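Local coordinates for protein membrane-bound lytic murein transglycosylase A (Burkholderia pseudomallei, PDB 6QK4) that probably cleaves the beta-1,4 linkage between N-acetylmuramic acid and N-acetylglucosamine in peptidoglycan, forming a 1,6-anhydro bond in the muramic acid residue, at residues 40-45 with 74-79; 108-113 with 322-327; 125-130 with 153-158; 193-198 with 234-239; 286-291 with 339-344. All coordinates share one frame; numbering follows the deposited sequence.

Contact 1: residues 40-45 with 74-79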
# COMPACT_ATOMS: atom_id res chain seq x y z
N SER A 40 -17.97 8.70 -3.47
CA SER A 40 -18.97 7.89 -4.16
C SER A 40 -19.42 6.72 -3.34
O SER A 40 -20.53 6.20 -3.55
CB SER A 40 -18.37 7.34 -5.45
OG SER A 40 -17.31 6.40 -5.17
N LEU A 41 -18.55 6.25 -2.42
CA LEU A 41 -18.70 5.03 -1.60
C LEU A 41 -18.53 3.75 -2.41
O LEU A 41 -18.67 2.67 -1.85
CB LEU A 41 -20.05 4.96 -0.83
CG LEU A 41 -20.20 6.05 0.23
CD1 LEU A 41 -21.61 5.99 0.83
CD2 LEU A 41 -19.14 5.89 1.35
N ILE A 42 -18.14 3.85 -3.69
CA ILE A 42 -17.94 2.65 -4.51
C ILE A 42 -16.76 1.85 -3.97
O ILE A 42 -15.67 2.39 -3.79
CB ILE A 42 -17.69 2.99 -5.97
CG1 ILE A 42 -18.93 3.67 -6.60
CG2 ILE A 42 -17.34 1.68 -6.72
CD1 ILE A 42 -18.59 4.36 -7.87
N GLY A 43 -17.02 0.60 -3.62
CA GLY A 43 -16.04 -0.25 -2.94
C GLY A 43 -16.17 -0.29 -1.43
O GLY A 43 -15.65 -1.23 -0.79
N ALA A 44 -16.86 0.65 -0.80
CA ALA A 44 -16.87 0.62 0.66
C ALA A 44 -17.57 -0.62 1.26
O ALA A 44 -17.14 -1.13 2.31
CB ALA A 44 -17.53 1.91 1.20
N THR A 45 -18.64 -1.13 0.60
CA THR A 45 -19.28 -2.34 1.13
C THR A 45 -18.39 -3.57 1.04
O THR A 45 -18.57 -4.52 1.82
CB THR A 45 -20.58 -2.63 0.40
OG1 THR A 45 -20.38 -2.38 -1.00
CG2 THR A 45 -21.70 -1.66 0.91
N LEU A 74 -23.45 -2.08 -5.57
CA LEU A 74 -23.76 -1.09 -6.59
C LEU A 74 -24.63 0.05 -6.07
O LEU A 74 -24.46 1.20 -6.51
CB LEU A 74 -24.45 -1.72 -7.79
CG LEU A 74 -23.83 -2.94 -8.45
CD1 LEU A 74 -24.71 -3.32 -9.63
CD2 LEU A 74 -22.44 -2.61 -8.92
N ASP A 75 -25.50 -0.25 -5.11
CA ASP A 75 -26.48 0.72 -4.64
C ASP A 75 -25.80 1.57 -3.57
O ASP A 75 -25.94 1.28 -2.38
CB ASP A 75 -27.69 -0.01 -4.09
CG ASP A 75 -28.79 0.93 -3.61
OD1 ASP A 75 -28.61 2.17 -3.66
OD2 ASP A 75 -29.84 0.41 -3.22
N VAL A 76 -25.08 2.62 -3.99
CA VAL A 76 -24.34 3.40 -2.99
C VAL A 76 -25.28 4.34 -2.23
O VAL A 76 -24.97 4.76 -1.11
CB VAL A 76 -23.18 4.19 -3.61
CG1 VAL A 76 -22.07 3.18 -4.12
CG2 VAL A 76 -23.68 5.13 -4.72
N GLY A 77 -26.46 4.62 -2.78
CA GLY A 77 -27.45 5.34 -1.99
C GLY A 77 -27.82 4.59 -0.73
O GLY A 77 -27.87 5.16 0.37
N SER A 78 -28.10 3.28 -0.86
CA SER A 78 -28.45 2.48 0.30
C SER A 78 -27.26 2.32 1.24
O SER A 78 -27.45 2.27 2.47
CB SER A 78 -28.97 1.10 -0.11
OG SER A 78 -30.17 1.21 -0.87
N ALA A 79 -26.04 2.16 0.69
CA ALA A 79 -24.88 2.08 1.57
C ALA A 79 -24.71 3.36 2.37
O ALA A 79 -24.41 3.29 3.58
CB ALA A 79 -23.59 1.81 0.76
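Val76 is the residue that reaches across, its forked side chain set against the backbone and side chains of residues 40-42. Its CB sits 3.3 Å from Ser40 O, and with CG1 and CG2 almost as near, the carbonyl oxygen points into the fork of the valine. Val76 CG1, anti to the valine's own carbonyl carbon (chi1 -68°), goes on past Leu41 and meets Ile42 CG1 at 4.0 Å, the two side chains crossing at a slant. Further along, Thr45 CG2 and Ala79 CB touch as methyl against methyl at 4.0 Å, while Leu41 CD1 lies beside the backbone of Val76 and Ala79. The contact thus joins the beginnings of helix 44-55 and helix 76-86, which follow the N-cap residues Gly43 and Asp75. Bonds within each segment shape the approach to each helix. On one side Ser40 OG accepts from Ile42 N at 3.1 Å, an ST turn with a nearly straight bond (167°) that turns the chain ahead of Gly43. On the other, Asp75 OD1 takes the N-H of Ser78 at 3.1 Å, the donor standing well above the carboxylate plane, and this capping bond holds the turn that carries Val76. Farther out, Thr45 turns its hydroxyl to Asp73, just ahead of the second segment, and Ile42 O is bonded by Arg271.

Contact 2: residues 108-113 with 322-327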
# COMPACT_ATOMS: atom_id res chain seq x y z
N GLU A 108 0.81 -3.19 -3.11
CA GLU A 108 1.38 -4.53 -3.21
C GLU A 108 1.95 -4.74 -4.60
O GLU A 108 1.21 -4.67 -5.58
CB GLU A 108 0.29 -5.54 -2.92
CG GLU A 108 0.78 -6.96 -3.18
CD GLU A 108 1.44 -7.58 -1.97
OE1 GLU A 108 2.03 -6.81 -1.16
OE2 GLU A 108 1.35 -8.83 -1.84
N PRO A 109 3.27 -4.95 -4.76
CA PRO A 109 3.80 -5.17 -6.10
C PRO A 109 3.17 -6.41 -6.73
O PRO A 109 2.89 -7.39 -6.05
CB PRO A 109 5.30 -5.40 -5.85
CG PRO A 109 5.63 -4.71 -4.57
CD PRO A 109 4.32 -4.89 -3.72
N LEU A 110 2.91 -6.33 -8.04
CA LEU A 110 2.33 -7.47 -8.74
C LEU A 110 3.17 -7.69 -9.98
O LEU A 110 3.21 -6.83 -10.87
CB LEU A 110 0.86 -7.23 -9.08
CG LEU A 110 0.30 -8.39 -9.93
CD1 LEU A 110 -0.93 -8.97 -9.32
CD2 LEU A 110 0.01 -7.83 -11.29
N LEU A 111 3.91 -8.79 -10.00
CA LEU A 111 4.77 -9.13 -11.12
C LEU A 111 4.18 -10.32 -11.88
O LEU A 111 3.26 -10.98 -11.42
CB LEU A 111 6.20 -9.46 -10.65
CG LEU A 111 6.92 -8.23 -10.05
CD1 LEU A 111 6.51 -7.97 -8.63
CD2 LEU A 111 8.45 -8.50 -10.11
N HIS A 112 4.72 -10.58 -13.06
CA HIS A 112 4.31 -11.74 -13.84
C HIS A 112 5.53 -12.60 -14.11
O HIS A 112 6.51 -12.10 -14.62
CB HIS A 112 3.67 -11.29 -15.14
CG HIS A 112 2.42 -10.52 -14.91
ND1 HIS A 112 2.39 -9.14 -14.89
CD2 HIS A 112 1.16 -10.94 -14.61
CE1 HIS A 112 1.16 -8.74 -14.61
NE2 HIS A 112 0.40 -9.81 -14.42
N GLY A 113 5.45 -13.88 -13.78
CA GLY A 113 6.61 -14.72 -13.90
C GLY A 113 6.27 -16.16 -14.24
O GLY A 113 5.12 -16.50 -14.58
N TRP A 322 -3.18 1.74 -1.76
CA TRP A 322 -3.56 2.07 -3.14
C TRP A 322 -3.92 0.87 -3.98
O TRP A 322 -4.63 1.05 -4.99
CB TRP A 322 -2.42 2.88 -3.81
CG TRP A 322 -2.46 4.29 -3.46
CD1 TRP A 322 -1.71 4.93 -2.50
CD2 TRP A 322 -3.33 5.28 -4.01
NE1 TRP A 322 -2.03 6.24 -2.46
CE2 TRP A 322 -3.03 6.50 -3.37
CE3 TRP A 322 -4.33 5.26 -4.99
CZ2 TRP A 322 -3.68 7.70 -3.67
CZ3 TRP A 322 -4.99 6.45 -5.28
CH2 TRP A 322 -4.64 7.66 -4.64
N GLY A 323 -3.57 -0.38 -3.58
CA GLY A 323 -3.94 -1.47 -4.44
C GLY A 323 -2.72 -2.24 -4.96
O GLY A 323 -1.63 -2.15 -4.37
N LEU A 324 -2.91 -2.99 -6.05
CA LEU A 324 -1.90 -3.87 -6.62
C LEU A 324 -1.31 -3.28 -7.88
O LEU A 324 -2.03 -2.71 -8.72
CB LEU A 324 -2.45 -5.25 -7.01
CG LEU A 324 -3.18 -6.10 -5.97
CD1 LEU A 324 -3.46 -7.49 -6.54
CD2 LEU A 324 -2.35 -6.23 -4.76
N GLY A 325 -0.00 -3.45 -8.07
CA GLY A 325 0.61 -3.11 -9.34
C GLY A 325 1.28 -1.75 -9.36
O GLY A 325 1.27 -0.99 -8.39
N ASP A 326 1.88 -1.43 -10.52
CA ASP A 326 2.81 -0.31 -10.54
C ASP A 326 2.14 1.05 -10.61
O ASP A 326 2.72 2.03 -10.12
CB ASP A 326 3.81 -0.47 -11.69
CG ASP A 326 4.87 -1.48 -11.32
OD1 ASP A 326 5.02 -1.70 -10.07
OD2 ASP A 326 5.50 -2.08 -12.22
N ASP A 327 0.93 1.16 -11.14
CA ASP A 327 0.27 2.46 -11.04
C ASP A 327 -0.09 2.76 -9.58
O ASP A 327 0.09 3.90 -9.10
CB ASP A 327 -0.96 2.45 -11.95
CG ASP A 327 -1.76 3.76 -11.89
OD1 ASP A 327 -1.21 4.86 -12.07
OD2 ASP A 327 -2.97 3.67 -11.66
O HOH W 1 3.94 -3.96 -9.29
O HOH W 2 5.86 -4.62 -11.12
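Glu108 and Leu324 pair in a short parallel bridge, and here the contact is tight. Glu108 N donates to Gly323 O at 2.9 Å, and Gly325 N returns a bond to Glu108 O at 3.0 Å. The two side chains run next to each other in the same direction, with Leu324 CD2 pressed to 3.3 Å from Glu108 CB; the glutamate then bends at chi2 (88°) and carries its carboxylate away. Leu110 CD1 adds a slanting contact to Leu324 CD1 at 4.0 Å. Past Leu324 the second chain segment turns into helix 326-334, and two waters link Leu110 to Asp326: one accepts from Leu110 N at 2.9 Å and lies 2.6 Å from Asp326 OD1, while the other sits 2.8 Å from Asp326 OD2 and makes a weak bond to Leu110 O. Asp326 OD2 also forms a salt bridge with Lys219. Strand 101-114 belongs to the MltA insert and strand 317-324 to the 3D domain, so the two are stitched by a direct pair of backbone bonds, whereas Asp326 reaches the insert through water and a lysine.

Contact 3: residues 125-130 with 153-158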
# COMPACT_ATOMS: atom_id res chain seq x y z
N LEU A 125 14.30 -13.64 -9.62
CA LEU A 125 14.37 -13.34 -8.20
C LEU A 125 15.15 -14.47 -7.51
O LEU A 125 15.02 -15.64 -7.87
CB LEU A 125 12.96 -13.23 -7.59
CG LEU A 125 11.97 -12.32 -8.35
CD1 LEU A 125 10.59 -12.26 -7.60
CD2 LEU A 125 12.58 -10.94 -8.52
N TYR A 126 15.95 -14.12 -6.50
CA TYR A 126 16.84 -15.10 -5.86
C TYR A 126 16.53 -15.34 -4.39
O TYR A 126 16.21 -14.39 -3.66
CB TYR A 126 18.28 -14.62 -5.95
CG TYR A 126 18.77 -14.51 -7.34
CD1 TYR A 126 19.39 -15.61 -7.97
CD2 TYR A 126 18.66 -13.32 -8.04
CE1 TYR A 126 19.87 -15.51 -9.25
CE2 TYR A 126 19.13 -13.24 -9.33
CZ TYR A 126 19.72 -14.33 -9.92
OH TYR A 126 20.16 -14.21 -11.22
N ARG A 127 16.60 -16.61 -3.96
CA ARG A 127 16.64 -16.92 -2.54
C ARG A 127 18.00 -16.56 -1.95
O ARG A 127 18.98 -16.31 -2.68
CB ARG A 127 16.40 -18.40 -2.27
CG ARG A 127 15.18 -18.97 -2.89
CD ARG A 127 15.09 -20.49 -2.63
NE ARG A 127 14.93 -21.23 -3.88
CZ ARG A 127 13.80 -21.83 -4.27
NH1 ARG A 127 12.71 -21.80 -3.50
NH2 ARG A 127 13.76 -22.46 -5.44
N TRP A 128 18.08 -16.58 -0.63
CA TRP A 128 19.38 -16.44 0.00
C TRP A 128 20.30 -17.56 -0.51
O TRP A 128 19.88 -18.72 -0.56
CB TRP A 128 19.25 -16.47 1.53
CG TRP A 128 20.56 -16.26 2.23
CD1 TRP A 128 21.43 -17.23 2.65
CD2 TRP A 128 21.16 -15.00 2.59
NE1 TRP A 128 22.52 -16.66 3.25
CE2 TRP A 128 22.39 -15.30 3.22
CE3 TRP A 128 20.79 -13.66 2.44
CZ2 TRP A 128 23.24 -14.31 3.72
CZ3 TRP A 128 21.63 -12.68 2.93
CH2 TRP A 128 22.86 -13.01 3.55
N PRO A 129 21.52 -17.25 -0.94
CA PRO A 129 22.35 -18.27 -1.60
C PRO A 129 22.79 -19.33 -0.60
O PRO A 129 23.31 -19.00 0.47
CB PRO A 129 23.54 -17.47 -2.14
CG PRO A 129 23.14 -16.05 -2.10
CD PRO A 129 22.15 -15.93 -0.94
N ALA A 130 22.56 -20.59 -0.96
CA ALA A 130 22.89 -21.69 -0.05
C ALA A 130 24.38 -21.71 0.31
O ALA A 130 24.76 -22.05 1.44
CB ALA A 130 22.46 -23.02 -0.66
N ASN A 153 20.31 -20.45 -7.37
CA ASN A 153 19.51 -20.01 -6.24
C ASN A 153 18.27 -19.23 -6.69
O ASN A 153 17.72 -18.45 -5.91
CB ASN A 153 20.36 -19.17 -5.29
CG ASN A 153 21.44 -20.01 -4.59
OD1 ASN A 153 21.14 -20.81 -3.69
ND2 ASN A 153 22.68 -19.83 -5.00
N GLU A 154 17.87 -19.40 -7.95
CA GLU A 154 16.73 -18.67 -8.48
C GLU A 154 15.44 -19.19 -7.84
O GLU A 154 15.26 -20.40 -7.65
CB GLU A 154 16.70 -18.82 -10.02
CG GLU A 154 17.92 -18.26 -10.75
CD GLU A 154 19.06 -19.27 -10.86
OE1 GLU A 154 18.87 -20.39 -10.34
OE2 GLU A 154 20.12 -18.93 -11.43
N LEU A 155 14.55 -18.27 -7.45
CA LEU A 155 13.28 -18.63 -6.86
C LEU A 155 12.17 -18.69 -7.93
O LEU A 155 11.36 -19.63 -7.91
CB LEU A 155 12.94 -17.62 -5.75
CG LEU A 155 11.61 -17.73 -5.03
CD1 LEU A 155 11.47 -19.12 -4.37
CD2 LEU A 155 11.38 -16.57 -4.00
N VAL A 156 12.22 -17.78 -8.88
CA VAL A 156 11.21 -17.65 -9.93
C VAL A 156 11.75 -16.65 -10.95
O VAL A 156 12.68 -15.88 -10.65
CB VAL A 156 9.87 -17.20 -9.29
CG1 VAL A 156 9.99 -15.78 -8.71
CG2 VAL A 156 8.73 -17.25 -10.27
N TRP A 157 11.18 -16.66 -12.15
CA TRP A 157 11.64 -15.79 -13.24
C TRP A 157 10.54 -14.81 -13.65
O TRP A 157 9.44 -15.23 -13.99
CB TRP A 157 12.07 -16.63 -14.44
CG TRP A 157 13.17 -17.59 -14.10
CD1 TRP A 157 13.04 -18.83 -13.50
CD2 TRP A 157 14.55 -17.38 -14.32
NE1 TRP A 157 14.29 -19.40 -13.34
CE2 TRP A 157 15.23 -18.53 -13.84
CE3 TRP A 157 15.29 -16.33 -14.87
CZ2 TRP A 157 16.61 -18.65 -13.90
CZ3 TRP A 157 16.67 -16.45 -14.94
CH2 TRP A 157 17.31 -17.60 -14.46
N VAL A 158 10.86 -13.50 -13.68
CA VAL A 158 9.82 -12.53 -14.00
C VAL A 158 10.10 -11.82 -15.33
O VAL A 158 11.12 -12.05 -16.00
CB VAL A 158 9.61 -11.54 -12.82
CG1 VAL A 158 9.25 -12.27 -11.55
CG2 VAL A 158 10.89 -10.64 -12.57
O HOH W 3 20.91 -16.52 -12.10
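Leu125, Asn153 and Arg127 carry this antiparallel pairing of strands 123-126 and 154-158, in the MltA insert. Leu125 faces two residues at once: its O accepts from Leu155 N at 2.7 Å and its N donates to Val156 O at 3.0 Å, which fits a classic beta bulge at Leu155 and Val156. The Leu125 and Val156 side chains lie alongside each other, CD1 of the leucine 3.7 Å from CG1 of the valine. Leu125 CD1 also touches Val158 CG1, those two side chains crossing at about a right angle, on the side covered by Ala164 and Leu167 of helix 161-170. Arg127 N extends the ladder to Asn153 O at 2.9 Å. Its side chain, bent at chi3 (-126°), crosses Leu155 so that CD1 of the leucine lies over one face of the guanidinium. Asn153 lays its amide against Pro129, and OD1 takes Ala130 N at 3.1 Å from above the amide plane. Tyr126 and Glu154 run next to each other, and one water joins them, 2.6 Å from both Tyr126 OH and Glu154 OE2.

Contact 4: residues 193-198 with 234-239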
# COMPACT_ATOMS: atom_id res chain seq x y z
N GLN A 193 24.44 -3.58 1.78
CA GLN A 193 25.17 -2.58 1.04
C GLN A 193 24.22 -1.43 0.80
O GLN A 193 23.00 -1.63 0.77
CB GLN A 193 25.71 -3.13 -0.30
CG GLN A 193 26.69 -4.30 -0.14
CD GLN A 193 28.10 -3.86 0.27
OE1 GLN A 193 28.41 -2.67 0.30
NE2 GLN A 193 28.95 -4.82 0.59
N PRO A 194 24.73 -0.21 0.64
CA PRO A 194 23.85 0.96 0.67
C PRO A 194 22.88 1.01 -0.50
O PRO A 194 23.24 0.66 -1.63
CB PRO A 194 24.83 2.14 0.62
CG PRO A 194 26.16 1.57 0.96
CD PRO A 194 26.15 0.15 0.54
N TYR A 195 21.64 1.45 -0.23
CA TYR A 195 20.68 1.74 -1.29
C TYR A 195 21.06 3.03 -2.01
O TYR A 195 21.50 4.01 -1.38
CB TYR A 195 19.25 1.86 -0.73
CG TYR A 195 18.23 2.25 -1.78
CD1 TYR A 195 17.89 1.37 -2.80
CD2 TYR A 195 17.61 3.49 -1.76
CE1 TYR A 195 16.97 1.71 -3.79
CE2 TYR A 195 16.66 3.84 -2.75
CZ TYR A 195 16.35 2.94 -3.75
OH TYR A 195 15.44 3.25 -4.75
N ARG A 196 20.89 3.04 -3.33
CA ARG A 196 21.06 4.25 -4.14
C ARG A 196 19.99 4.25 -5.22
O ARG A 196 19.97 3.36 -6.07
CB ARG A 196 22.45 4.35 -4.77
CG ARG A 196 23.58 4.14 -3.80
CD ARG A 196 24.89 4.65 -4.34
NE ARG A 196 25.97 4.30 -3.41
CZ ARG A 196 27.20 3.94 -3.78
NH1 ARG A 196 27.53 3.90 -5.07
NH2 ARG A 196 28.11 3.65 -2.85
N SER A 197 19.15 5.27 -5.22
CA SER A 197 18.00 5.27 -6.11
C SER A 197 18.40 5.49 -7.57
O SER A 197 19.05 6.49 -7.92
CB SER A 197 17.01 6.35 -5.65
OG SER A 197 16.38 6.86 -6.80
N ILE A 198 17.96 4.59 -8.45
CA ILE A 198 18.19 4.78 -9.87
C ILE A 198 17.36 5.93 -10.44
O ILE A 198 17.74 6.51 -11.46
CB ILE A 198 17.94 3.47 -10.63
CG1 ILE A 198 16.46 3.00 -10.49
CG2 ILE A 198 18.90 2.41 -10.12
CD1 ILE A 198 16.10 1.76 -11.37
N ASP A 234 23.00 -1.57 -11.75
CA ASP A 234 24.23 -1.77 -11.00
C ASP A 234 24.67 -0.53 -10.24
O ASP A 234 25.50 -0.64 -9.34
CB ASP A 234 25.35 -2.19 -11.95
CG ASP A 234 25.30 -3.64 -12.29
OD1 ASP A 234 24.47 -4.38 -11.71
OD2 ASP A 234 26.08 -4.04 -13.17
N THR A 235 24.12 0.65 -10.54
CA THR A 235 24.46 1.80 -9.72
C THR A 235 23.86 1.72 -8.32
O THR A 235 24.18 2.59 -7.50
CB THR A 235 24.00 3.10 -10.39
OG1 THR A 235 22.58 3.17 -10.37
CG2 THR A 235 24.50 3.19 -11.81
N ASN A 236 22.98 0.75 -8.02
CA ASN A 236 22.47 0.52 -6.67
C ASN A 236 23.17 -0.68 -6.07
O ASN A 236 22.82 -1.83 -6.39
CB ASN A 236 20.94 0.28 -6.69
CG ASN A 236 20.41 -0.15 -5.33
OD1 ASN A 236 21.01 0.19 -4.31
ND2 ASN A 236 19.30 -0.92 -5.29
N PRO A 237 24.11 -0.50 -5.14
CA PRO A 237 24.84 -1.66 -4.61
C PRO A 237 23.98 -2.59 -3.77
O PRO A 237 24.33 -3.77 -3.62
CB PRO A 237 25.97 -1.04 -3.78
CG PRO A 237 25.54 0.34 -3.50
CD PRO A 237 24.59 0.78 -4.60
N ARG A 238 22.85 -2.11 -3.25
CA ARG A 238 22.02 -2.99 -2.43
C ARG A 238 21.35 -4.07 -3.28
O ARG A 238 20.96 -3.82 -4.44
CB ARG A 238 20.98 -2.17 -1.68
CG ARG A 238 20.30 -2.94 -0.60
CD ARG A 238 19.38 -2.02 0.15
NE ARG A 238 18.81 -2.65 1.34
CZ ARG A 238 19.49 -2.95 2.45
NH1 ARG A 238 20.80 -2.72 2.54
NH2 ARG A 238 18.85 -3.51 3.47
N PHE A 239 21.24 -5.26 -2.71
CA PHE A 239 20.62 -6.45 -3.33
C PHE A 239 19.77 -7.19 -2.30
O PHE A 239 20.27 -7.62 -1.26
CB PHE A 239 21.68 -7.41 -3.91
CG PHE A 239 21.11 -8.34 -4.94
CD1 PHE A 239 21.00 -7.91 -6.27
CD2 PHE A 239 20.61 -9.58 -4.58
CE1 PHE A 239 20.44 -8.77 -7.23
CE2 PHE A 239 20.02 -10.43 -5.51
CZ PHE A 239 19.92 -10.01 -6.84
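Asn236 lays its amide against the backbone where Tyr195 joins Arg196, with CG set opposite the backbone N (chi1 172°), and its OD1 becomes the hub of the contact. Arg196 N reaches this oxygen at 3.0 Å across the gap, and Arg238 N at 3.1 Å from the asparagine's own segment, the second bond making an Asx turn. The two donors come from opposite faces of the amide, each well out of its plane. The amide stands nearly upright to the Tyr195 ring, 83° between the planes, with Asn236 ND2 3.7 Å from Tyr195 CD1. The arginines are used differently. Arg196 is extended and crosses Pro237 at about a right angle, so that Pro237 CG sits 3.9 Å above the centre of its guanidinium plane. Arg238 instead works with its edge: Gln193 O lies in the guanidinium plane and takes NH1 at 3.0 Å. These loops lead into helix 198-204 and strand 240-244, and Arg141 donates to the carbonyls of Asn236 and Arg238. With one buried amide oxygen gripped by two backbone N-H groups, the asparagine is held in orientation, and two irregular loops are kept together without any sheet ladder.

Contact 5: residues 286-291 with 339-344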
# COMPACT_ATOMS: atom_id res chain seq x y z
N VAL A 286 -13.04 4.68 9.20
CA VAL A 286 -12.45 6.01 9.33
C VAL A 286 -12.88 6.79 8.09
O VAL A 286 -12.69 6.32 6.97
CB VAL A 286 -10.91 5.99 9.37
CG1 VAL A 286 -10.34 7.45 9.56
CG2 VAL A 286 -10.41 5.11 10.53
N PHE A 287 -13.43 8.01 8.29
CA PHE A 287 -13.63 8.86 7.13
C PHE A 287 -12.38 9.73 7.01
O PHE A 287 -12.02 10.41 7.98
CB PHE A 287 -14.91 9.72 7.21
CG PHE A 287 -15.21 10.31 5.85
CD1 PHE A 287 -15.75 9.51 4.86
CD2 PHE A 287 -14.80 11.60 5.51
CE1 PHE A 287 -15.98 9.96 3.62
CE2 PHE A 287 -15.01 12.09 4.19
CZ PHE A 287 -15.56 11.24 3.23
N LEU A 288 -11.70 9.61 5.86
CA LEU A 288 -10.41 10.23 5.63
C LEU A 288 -10.59 11.39 4.65
O LEU A 288 -11.10 11.20 3.56
CB LEU A 288 -9.43 9.17 5.07
CG LEU A 288 -7.98 9.60 4.93
CD1 LEU A 288 -7.37 10.07 6.25
CD2 LEU A 288 -7.14 8.41 4.34
N GLN A 289 -10.13 12.58 5.04
CA GLN A 289 -10.11 13.74 4.16
C GLN A 289 -8.66 14.09 3.92
O GLN A 289 -7.93 14.36 4.88
CB GLN A 289 -10.85 14.89 4.84
CG GLN A 289 -10.79 16.20 3.96
CD GLN A 289 -11.56 17.32 4.63
OE1 GLN A 289 -11.78 17.30 5.86
NE2 GLN A 289 -11.99 18.29 3.85
N THR A 290 -8.24 14.07 2.65
CA THR A 290 -6.82 14.29 2.32
C THR A 290 -6.76 14.79 0.85
O THR A 290 -7.74 15.35 0.35
CB THR A 290 -5.99 13.03 2.67
OG1 THR A 290 -4.62 13.33 2.42
CG2 THR A 290 -6.32 11.81 1.77
N THR A 291 -5.64 14.59 0.16
CA THR A 291 -5.53 14.96 -1.25
C THR A 291 -4.80 13.85 -2.02
O THR A 291 -4.12 13.02 -1.43
CB THR A 291 -4.77 16.30 -1.47
OG1 THR A 291 -3.53 16.27 -0.74
CG2 THR A 291 -5.59 17.47 -0.95
N GLY A 339 -3.89 15.42 6.27
CA GLY A 339 -5.18 14.74 6.37
C GLY A 339 -5.95 15.02 7.65
O GLY A 339 -5.41 15.49 8.66
N ARG A 340 -7.25 14.71 7.58
CA ARG A 340 -8.19 14.78 8.72
C ARG A 340 -8.98 13.46 8.82
O ARG A 340 -9.30 12.81 7.81
CB ARG A 340 -9.19 15.92 8.53
CG ARG A 340 -8.55 17.29 8.59
CD ARG A 340 -8.02 17.60 9.99
NE ARG A 340 -7.35 18.93 10.02
CZ ARG A 340 -7.97 20.12 10.18
NH1 ARG A 340 -9.31 20.21 10.29
NH2 ARG A 340 -7.19 21.24 10.15
N MET A 341 -9.34 13.09 10.04
CA MET A 341 -10.03 11.82 10.28
C MET A 341 -11.25 11.99 11.16
O MET A 341 -11.24 12.80 12.09
CB MET A 341 -9.11 10.78 11.00
CG MET A 341 -8.09 10.28 10.07
SD MET A 341 -7.09 9.13 11.14
CE MET A 341 -5.99 8.53 9.88
N TRP A 342 -12.28 11.19 10.87
CA TRP A 342 -13.37 10.89 11.79
C TRP A 342 -13.44 9.39 11.98
O TRP A 342 -13.47 8.64 10.98
CB TRP A 342 -14.73 11.37 11.22
CG TRP A 342 -14.78 12.88 11.06
CD1 TRP A 342 -15.47 13.75 11.86
CD2 TRP A 342 -14.08 13.71 10.08
NE1 TRP A 342 -15.25 15.08 11.42
CE2 TRP A 342 -14.37 15.06 10.37
CE3 TRP A 342 -13.18 13.42 9.02
CZ2 TRP A 342 -13.89 16.14 9.59
CZ3 TRP A 342 -12.64 14.52 8.26
CH2 TRP A 342 -13.02 15.85 8.56
N LEU A 343 -13.50 8.93 13.24
CA LEU A 343 -13.68 7.50 13.52
C LEU A 343 -15.17 7.20 13.65
O LEU A 343 -15.91 7.97 14.27
CB LEU A 343 -12.97 7.14 14.82
CG LEU A 343 -11.48 7.46 14.97
CD1 LEU A 343 -10.86 6.62 16.09
CD2 LEU A 343 -10.69 7.17 13.75
N LEU A 344 -15.61 6.13 13.03
CA LEU A 344 -17.01 5.73 13.17
C LEU A 344 -17.12 4.68 14.28
O LEU A 344 -16.31 3.76 14.35
CB LEU A 344 -17.54 5.09 11.89
CG LEU A 344 -17.86 6.02 10.70
CD1 LEU A 344 -16.70 6.75 10.23
CD2 LEU A 344 -18.41 5.19 9.62
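Val286 and Met341 meet because the first torsions bring the touching branches together: the valine sets CG1 opposite the backbone N (chi1 -178°), and the methionine, with CG beside its N, runs on extended past it. CG1 of Val286 then lies 3.7 Å from CG of Met341, and Leu288 CD1 packs against the same CG at 3.9 Å. The two segments form a regular antiparallel ladder in the 3D domain, a family grouped with the double-psi beta-barrels; the strand directions differ by 167°. Phe287 with Trp342 and Gln289 with Arg340 are the hydrogen-bonded pairs, with two backbone bonds in each. Strand 298-307 flanks the first strand and strand 87-92 the second, and every touching residue is also buried. Val286, Leu288, Met341 and Leu343 share one face, where the Val286 and Leu343 side chains run side by side, CG2 of the valine 3.8 Å from CD2 of the leucine. The other face carries Phe287, Gln289, Arg340 and Trp342. Here the polar ends are taken up by more distant parts of the chain: Arg340 makes a salt bridge to Asp100 and a bond to Gln19, and Gln289 NE2 donates to Ala13 O. The indole presents its edge to the first strand, with Trp342 CE3 3.4 Å from Phe287 O and CH2 3.3 Å from Gln289 OE1, both oxygens lying in the ring plane.

Overall arrangement
From the N terminus, contact 1 closes first, joining the starts of helices 44-55 and 76-86. Contact 2 opens next at 108-113 and closes only at 322-327, tying the MltA insert to the 3D domain across 208 residues. Contacts 3 and 4 fall within that span, one after the other: contact 3 pairs strands 123-126 and 154-158, contact 4 joins the loops before helix 198-204 and strand 240-244, and they touch where Tyr126 packs on Phe239. Contact 3 also meets contact 2 through Val158 against Leu111 and His112. Contact 5, pairing strands 285-291 and 336-346 of the 3D domain, crosses contact 2. Contacts 1 and 5 lie across the chain's centre from contacts 3 and 4.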